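Side-chain contacts in oligopeptide-binding protein oppA (Lactococcus lactis, PDB 3DRF), which captures oligopeptides in a large, closing binding cavity and serves the OppABCDF ABC transporter in their uptake: residues Q48-S51 / G52-N55; T325-D329 / Q330-Q334. All blocks are in the same frame, centred on the assembly; numbering follows the deposited sequence.

How the interactions relate
Interaction 1 comes first along the chain, in the loop between strand 34-40 and helix 57-62; interaction 2 follows much later, where a 3-10 turn runs into helix 330-339. Their centres lie 35 Å apart on opposite sides of the chain's centre, and about 23 Å separates their nearest atoms, so neither touches the other. They share no helix, strand or sheet. Residues 48-55 form a buried turn that ends at the bound peptide, which Asn55 meets through its backbone. Residues 325-334 form a partly buried helix start, next to strand 407-414 and helix 381-390. Interaction 1 therefore probably borders the binding cavity of this closed, Venus fly-trap receptor, while interaction 2 joins a turn to its helix well away from there.

Interaction 1: Q48-S51 / G52-N55; sequences QWLS and GLSN
Gln48 and Leu53 make the close part of this turn: CG of Gln48 rests 3.7 Å from CB of Leu53, and the amide carbon CD follows it over the same methylene. The glutamine chain leaves with CG opposite the backbone N (chi1 180°) and then bends at chi2 (42°), which swings the amide back beside its own backbone, toward Leu50. There OE1 of Gln48 takes the N-H of Leu50 N at 3.0 Å, in the carbonyl plane and on a lone pair, while NE2 is held by Thr214 OG1. With both ends of the amide gripped, its rotation is fixed. With an alanine in place of Gln48, Leu50 N would probably lose its acceptor, Thr214 OG1 its amide partner, and a gap would open against Leu53 CB. The 3-10 turn itself is closed by Leu53 N to Leu50 O (3.1 Å) and Ser54 N to Ser51 O (3.2 Å). The looser side is where Leu50 and Leu53 lie alongside each other, touching through their CD1 methyls at 3.9 Å; Leu53 and Ser51 are partly exposed, and the Ser51 side chain was modelled in two conformers. Ser54 OG is hydrogen-bonded to Gln69 OE1, and Asn55 reaches the bound peptide. Around the turn, Trp49 packs on Ile235 and Tyr237 of strand 234-239 and meets Phe59 of helix 57-62 edge to face.

Interaction 2: T325-D329 / Q330-Q334; sequences TPLQD and QNVRQ
Arg333 folds back over the start of its own helix to hold the turn before it. Arg333 CB lies 4.2 Å from Asp329 O. CG and CD of Arg333 both pass 3.2 Å from Leu327 O, which the chain wraps around. The bend at chi3 (-53°) then brings the guanidinium round to that same oxygen: Arg333 NH1 gives Leu327 O a nearly straight bond of 3.0 Å (169°), with the oxygen practically in the guanidinium plane. NH1 also makes a weak bond to Gln328 O, and NH2 reaches a water that donates to this carbonyl as well; NH2 bonds to Lys533 O besides. Gln330 CA sits against one face of the group, displaced toward the rim.

The motif here is a 3-10 turn, 326-328, feeding helix 330-339. Thr325 starts it with an ST turn, its OG1 accepting from Leu327 N. Asp329 occupies the N-cap position, but its side chain makes no capping bond; OD2 goes instead to Lys404 in a salt bridge and to Trp393 NE1. The first helical bond runs from Arg333 N to Asp329 O.

On the apolar side Val332 fits against the turn, its CG2 3.6 Å from Asp329 CB and its CG1 4.0 Å from Leu327 CD2, where the valine and leucine side chains cross at about a right angle. Val332 also packs on Leu388 of helix 381-390, and Pro326 on Leu409 of strand 407-414.

Interaction 1: Q48-S51 / G52-N55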
ATOM      1  N   GLN A  48       9.212 -11.196  -3.899  1.00  7.27           N
ATOM      2  CA  GLN A  48       7.936 -11.893  -4.269  1.00  7.09           C
ATOM      3  C   GLN A  48       7.440 -11.258  -5.553  1.00  6.76           C
ATOM      4  O   GLN A  48       7.003 -10.140  -5.570  1.00  8.17           O
ATOM      5  CB  GLN A  48       6.885 -11.763  -3.149  1.00  6.67           C
ATOM      6  CG  GLN A  48       5.534 -12.476  -3.511  1.00  6.55           C
ATOM      7  CD  GLN A  48       5.776 -13.845  -4.184  1.00  5.79           C
ATOM      8  OE1 GLN A  48       5.518 -14.022  -5.315  1.00  6.32           O
ATOM      9  NE2 GLN A  48       6.246 -14.798  -3.403  1.00  7.09           N
ATOM     10  N   TRP A  49       7.558 -12.005  -6.642  1.00  6.02           N
ATOM     11  CA  TRP A  49       7.296 -11.435  -7.969  1.00  5.87           C
ATOM     12  C   TRP A  49       5.830 -11.460  -8.376  1.00  5.60           C
ATOM     13  O   TRP A  49       5.446 -10.854  -9.330  1.00  5.94           O
ATOM     14  CB  TRP A  49       8.196 -12.169  -9.024  1.00  5.98           C
ATOM     15  CG  TRP A  49       9.705 -11.844  -8.784  1.00  6.06           C
ATOM     16  CD1 TRP A  49      10.551 -12.515  -7.984  1.00  6.80           C
ATOM     17  CD2 TRP A  49      10.428 -10.729  -9.318  1.00  5.95           C
ATOM     18  NE1 TRP A  49      11.784 -11.901  -8.011  1.00  6.61           N
ATOM     19  CE2 TRP A  49      11.735 -10.811  -8.830  1.00  6.59           C
ATOM     20  CE3 TRP A  49      10.096  -9.669 -10.201  1.00  6.66           C
ATOM     21  CZ2 TRP A  49      12.742  -9.883  -9.184  1.00  6.81           C
ATOM     22  CZ3 TRP A  49      11.086  -8.732 -10.516  1.00  6.87           C
ATOM     23  CH2 TRP A  49      12.401  -8.854  -9.998  1.00  7.52           C
ATOM     24  N   LEU A  50       5.030 -12.164  -7.582  1.00  5.74           N
ATOM     25  CA  LEU A  50       3.556 -12.203  -7.804  1.00  5.64           C
ATOM     26  C   LEU A  50       2.880 -11.145  -6.945  1.00  5.65           C
ATOM     27  O   LEU A  50       2.978 -11.141  -5.770  1.00  5.84           O
ATOM     28  CB  LEU A  50       2.970 -13.590  -7.435  1.00  5.98           C
ATOM     29  CG  LEU A  50       3.519 -14.819  -8.196  1.00  6.85           C
ATOM     30  CD1 LEU A  50       2.728 -16.057  -7.784  1.00  7.77           C
ATOM     31  CD2 LEU A  50       3.450 -14.620  -9.761  1.00  9.42           C
ATOM     32  N   SER A  51       2.244 -10.205  -7.668  0.50  5.52           N
ATOM     33  CA  SER A  51       1.571  -9.084  -6.997  0.50  6.04           C
ATOM     34  C   SER A  51       0.638  -9.549  -5.891  0.50  6.06           C
ATOM     35  O   SER A  51       0.645  -8.996  -4.790  0.50  6.01           O
ATOM     36  CB  SER A  51       0.799  -8.248  -8.021  0.50  6.13           C
ATOM     37  OG  SER A  51       0.225  -7.090  -7.453  0.60  6.73           O
ATOM     38  N   GLY A  52      -0.150 -10.580  -6.150  1.00  6.00           N
ATOM     39  CA  GLY A  52      -1.172 -11.011  -5.215  1.00  6.40           C
ATOM     40  C   GLY A  52      -0.592 -11.468  -3.891  1.00  5.74           C
ATOM     41  O   GLY A  52      -1.268 -11.438  -2.862  1.00  6.76           O
ATOM     42  N   LEU A  53       0.655 -11.939  -3.879  1.00  6.05           N
ATOM     43  CA  LEU A  53       1.266 -12.484  -2.663  1.00  6.52           C
ATOM     44  C   LEU A  53       2.251 -11.504  -1.971  1.00  6.85           C
ATOM     45  O   LEU A  53       2.866 -11.851  -1.014  1.00  8.12           O
ATOM     46  CB  LEU A  53       2.053 -13.762  -3.025  1.00  6.98           C
ATOM     47  CG  LEU A  53       1.211 -14.858  -3.766  1.00  7.19           C
ATOM     48  CD1 LEU A  53       2.036 -16.171  -3.921  1.00  8.89           C
ATOM     49  CD2 LEU A  53      -0.130 -15.183  -3.031  1.00  9.35           C
ATOM     50  N   SER A  54       2.422 -10.320  -2.533  1.00  6.92           N
ATOM     51  CA  SER A  54       3.395  -9.331  -2.039  1.00  6.80           C
ATOM     52  C   SER A  54       2.638  -8.160  -1.430  1.00  7.01           C
ATOM     53  O   SER A  54       1.833  -7.602  -2.068  1.00  8.28           O
ATOM     54  CB  SER A  54       4.203  -8.858  -3.258  1.00  7.70           C
ATOM     55  OG  SER A  54       5.090  -7.788  -2.895  1.00  8.57           O
ATOM     56  N   ASN A  55       2.969  -7.788  -0.203  1.00  6.39           N
ATOM     57  CA  ASN A  55       2.243  -6.726   0.516  1.00  6.68           C
ATOM     58  C   ASN A  55       2.974  -5.393   0.644  1.00  7.41           C
ATOM     59  O   ASN A  55       2.354  -4.450   0.957  1.00  8.60           O
ATOM     60  CB  ASN A  55       1.875  -7.205   1.923  1.00  7.56           C
ATOM     61  CG  ASN A  55       0.921  -8.394   1.924  1.00  7.58           C
ATOM     62  OD1 ASN A  55      -0.036  -8.438   1.234  1.00  6.68           O
ATOM     63  ND2 ASN A  55       1.192  -9.310   2.772  1.00  8.69           N
TER

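Interaction 2: T325-D329 / Q330-Q334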
ATOM      1  N   THR A 325     -11.529  -3.714  25.107  1.00  9.92           N
ATOM      2  CA  THR A 325     -10.443  -2.754  25.304  1.00  9.76           C
ATOM      3  C   THR A 325     -11.022  -1.352  25.657  1.00  9.64           C
ATOM      4  O   THR A 325     -12.054  -1.031  25.194  1.00 10.39           O
ATOM      5  CB  THR A 325      -9.556  -2.643  24.005  1.00  8.95           C
ATOM      6  OG1 THR A 325      -8.653  -1.553  24.111  1.00  9.00           O
ATOM      7  CG2 THR A 325     -10.367  -2.462  22.685  1.00  9.33           C
ATOM      8  N   PRO A 326     -10.287  -0.531  26.413  1.00 10.07           N
ATOM      9  CA  PRO A 326     -10.719   0.857  26.603  1.00  9.96           C
ATOM     10  C   PRO A 326     -10.959   1.608  25.272  1.00  9.41           C
ATOM     11  O   PRO A 326     -11.710   2.530  25.204  1.00  9.79           O
ATOM     12  CB  PRO A 326      -9.553   1.467  27.401  1.00 10.28           C
ATOM     13  CG  PRO A 326      -9.038   0.281  28.238  1.00 11.34           C
ATOM     14  CD  PRO A 326      -9.063  -0.817  27.195  1.00 10.57           C
ATOM     15  N   LEU A 327     -10.264   1.153  24.224  1.00  8.57           N
ATOM     16  CA  LEU A 327     -10.433   1.742  22.887  1.00  8.45           C
ATOM     17  C   LEU A 327     -11.788   1.517  22.249  1.00  8.85           C
ATOM     18  O   LEU A 327     -12.055   2.086  21.259  1.00  8.74           O
ATOM     19  CB  LEU A 327      -9.312   1.281  21.941  1.00  8.18           C
ATOM     20  CG  LEU A 327      -7.936   1.878  22.347  1.00  7.85           C
ATOM     21  CD1 LEU A 327      -6.793   1.085  21.615  1.00  8.82           C
ATOM     22  CD2 LEU A 327      -7.823   3.347  22.112  1.00 10.14           C
ATOM     23  N   GLN A 328     -12.630   0.682  22.866  1.00 10.19           N
ATOM     24  CA  GLN A 328     -14.040   0.584  22.495  1.00 11.03           C
ATOM     25  C   GLN A 328     -14.754   1.905  22.764  1.00 10.83           C
ATOM     26  O   GLN A 328     -15.756   2.106  22.222  1.00 11.29           O
ATOM     27  CB  GLN A 328     -14.738  -0.508  23.334  1.00 12.04           C
ATOM     28  CG  GLN A 328     -14.346  -1.955  23.050  1.00 14.79           C
ATOM     29  CD  GLN A 328     -14.948  -2.933  24.099  1.00 17.32           C
ATOM     30  OE1 GLN A 328     -14.458  -3.104  25.184  1.00 16.54           O
ATOM     31  NE2 GLN A 328     -16.022  -3.586  23.709  1.00 19.47           N
ATOM     32  N   ASP A 329     -14.237   2.716  23.672  1.00 10.61           N
ATOM     33  CA  ASP A 329     -14.866   4.025  24.037  1.00 10.59           C
ATOM     34  C   ASP A 329     -14.443   5.061  22.977  1.00 10.09           C
ATOM     35  O   ASP A 329     -13.294   5.421  22.895  1.00 10.04           O
ATOM     36  CB  ASP A 329     -14.419   4.502  25.446  1.00 11.04           C
ATOM     37  CG  ASP A 329     -15.043   3.689  26.630  1.00 12.30           C
ATOM     38  OD1 ASP A 329     -16.150   3.222  26.477  1.00 14.58           O
ATOM     39  OD2 ASP A 329     -14.462   3.657  27.695  1.00 13.77           O
ATOM     40  N   GLN A 330     -15.412   5.521  22.197  1.00  9.71           N
ATOM     41  CA  GLN A 330     -15.180   6.576  21.216  1.00  9.42           C
ATOM     42  C   GLN A 330     -14.427   7.803  21.768  1.00  9.15           C
ATOM     43  O   GLN A 330     -13.579   8.302  21.157  1.00  9.06           O
ATOM     44  CB  GLN A 330     -16.506   7.004  20.578  1.00 10.04           C
ATOM     45  CG  GLN A 330     -16.374   7.923  19.406  1.00 10.18           C
ATOM     46  CD  GLN A 330     -17.701   8.013  18.662  1.00 11.92           C
ATOM     47  OE1 GLN A 330     -18.738   7.709  19.225  1.00 13.78           O
ATOM     48  NE2 GLN A 330     -17.686   8.510  17.532  1.00 12.07           N
ATOM     49  N   ASN A 331     -14.772   8.255  22.959  1.00  9.00           N
ATOM     50  CA  ASN A 331     -14.059   9.402  23.578  1.00  9.57           C
ATOM     51  C   ASN A 331     -12.576   9.143  23.773  1.00  8.73           C
ATOM     52  O   ASN A 331     -11.808  10.016  23.666  1.00  8.88           O
ATOM     53  CB  ASN A 331     -14.711   9.764  24.930  1.00  9.94           C
ATOM     54  CG  ASN A 331     -15.974  10.602  24.759  1.00 11.06           C
ATOM     55  OD1 ASN A 331     -16.669  10.436  23.835  1.00 11.34           O
ATOM     56  ND2 ASN A 331     -16.229  11.505  25.681  1.00 10.86           N
ATOM     57  N   VAL A 332     -12.243   7.904  24.159  1.00  8.10           N
ATOM     58  CA  VAL A 332     -10.822   7.512  24.303  1.00  7.60           C
ATOM     59  C   VAL A 332     -10.035   7.589  22.970  1.00  7.43           C
ATOM     60  O   VAL A 332      -9.006   8.108  22.899  1.00  7.58           O
ATOM     61  CB  VAL A 332     -10.721   6.109  24.945  1.00  7.79           C
ATOM     62  CG1 VAL A 332      -9.247   5.660  25.076  1.00  9.05           C
ATOM     63  CG2 VAL A 332     -11.347   6.162  26.380  1.00  7.89           C
ATOM     64  N   ARG A 333     -10.636   7.015  21.946  1.00  6.89           N
ATOM     65  CA  ARG A 333     -10.030   7.043  20.576  1.00  6.76           C
ATOM     66  C   ARG A 333      -9.773   8.473  20.108  1.00  6.62           C
ATOM     67  O   ARG A 333      -8.759   8.786  19.636  1.00  6.98           O
ATOM     68  CB  ARG A 333     -10.951   6.319  19.530  1.00  6.50           C
ATOM     69  CG  ARG A 333     -11.080   4.794  19.878  1.00  7.09           C
ATOM     70  CD  ARG A 333     -11.706   3.959  18.722  1.00  7.49           C
ATOM     71  NE  ARG A 333     -13.001   4.509  18.244  1.00  6.88           N
ATOM     72  CZ  ARG A 333     -14.192   4.135  18.702  1.00  7.49           C
ATOM     73  NH1 ARG A 333     -14.300   3.266  19.690  1.00  9.31           N
ATOM     74  NH2 ARG A 333     -15.308   4.654  18.203  1.00  8.51           N
ATOM     75  N   GLN A 334     -10.775   9.326  20.298  1.00  6.89           N
ATOM     76  CA  GLN A 334     -10.668  10.724  19.895  1.00  7.30           C
ATOM     77  C   GLN A 334      -9.611  11.471  20.731  1.00  7.20           C
ATOM     78  O   GLN A 334      -8.794  12.173  20.200  1.00  7.62           O
ATOM     79  CB  GLN A 334     -12.037  11.423  20.050  1.00  7.23           C
ATOM     80  CG  GLN A 334     -13.122  10.939  19.003  1.00  7.53           C
ATOM     81  CD  GLN A 334     -14.451  11.596  19.234  1.00  9.04           C
ATOM     82  OE1 GLN A 334     -14.630  12.248  20.209  1.00 10.87           O
ATOM     83  NE2 GLN A 334     -15.349  11.462  18.292  1.00  9.06           N
TER
HETATM   84  O   HOH W   1     -17.363   3.095  19.735  1.00 12.37           O
HETATM   85  O   HOH W   2     -18.142   4.373  22.143  1.00 13.42           O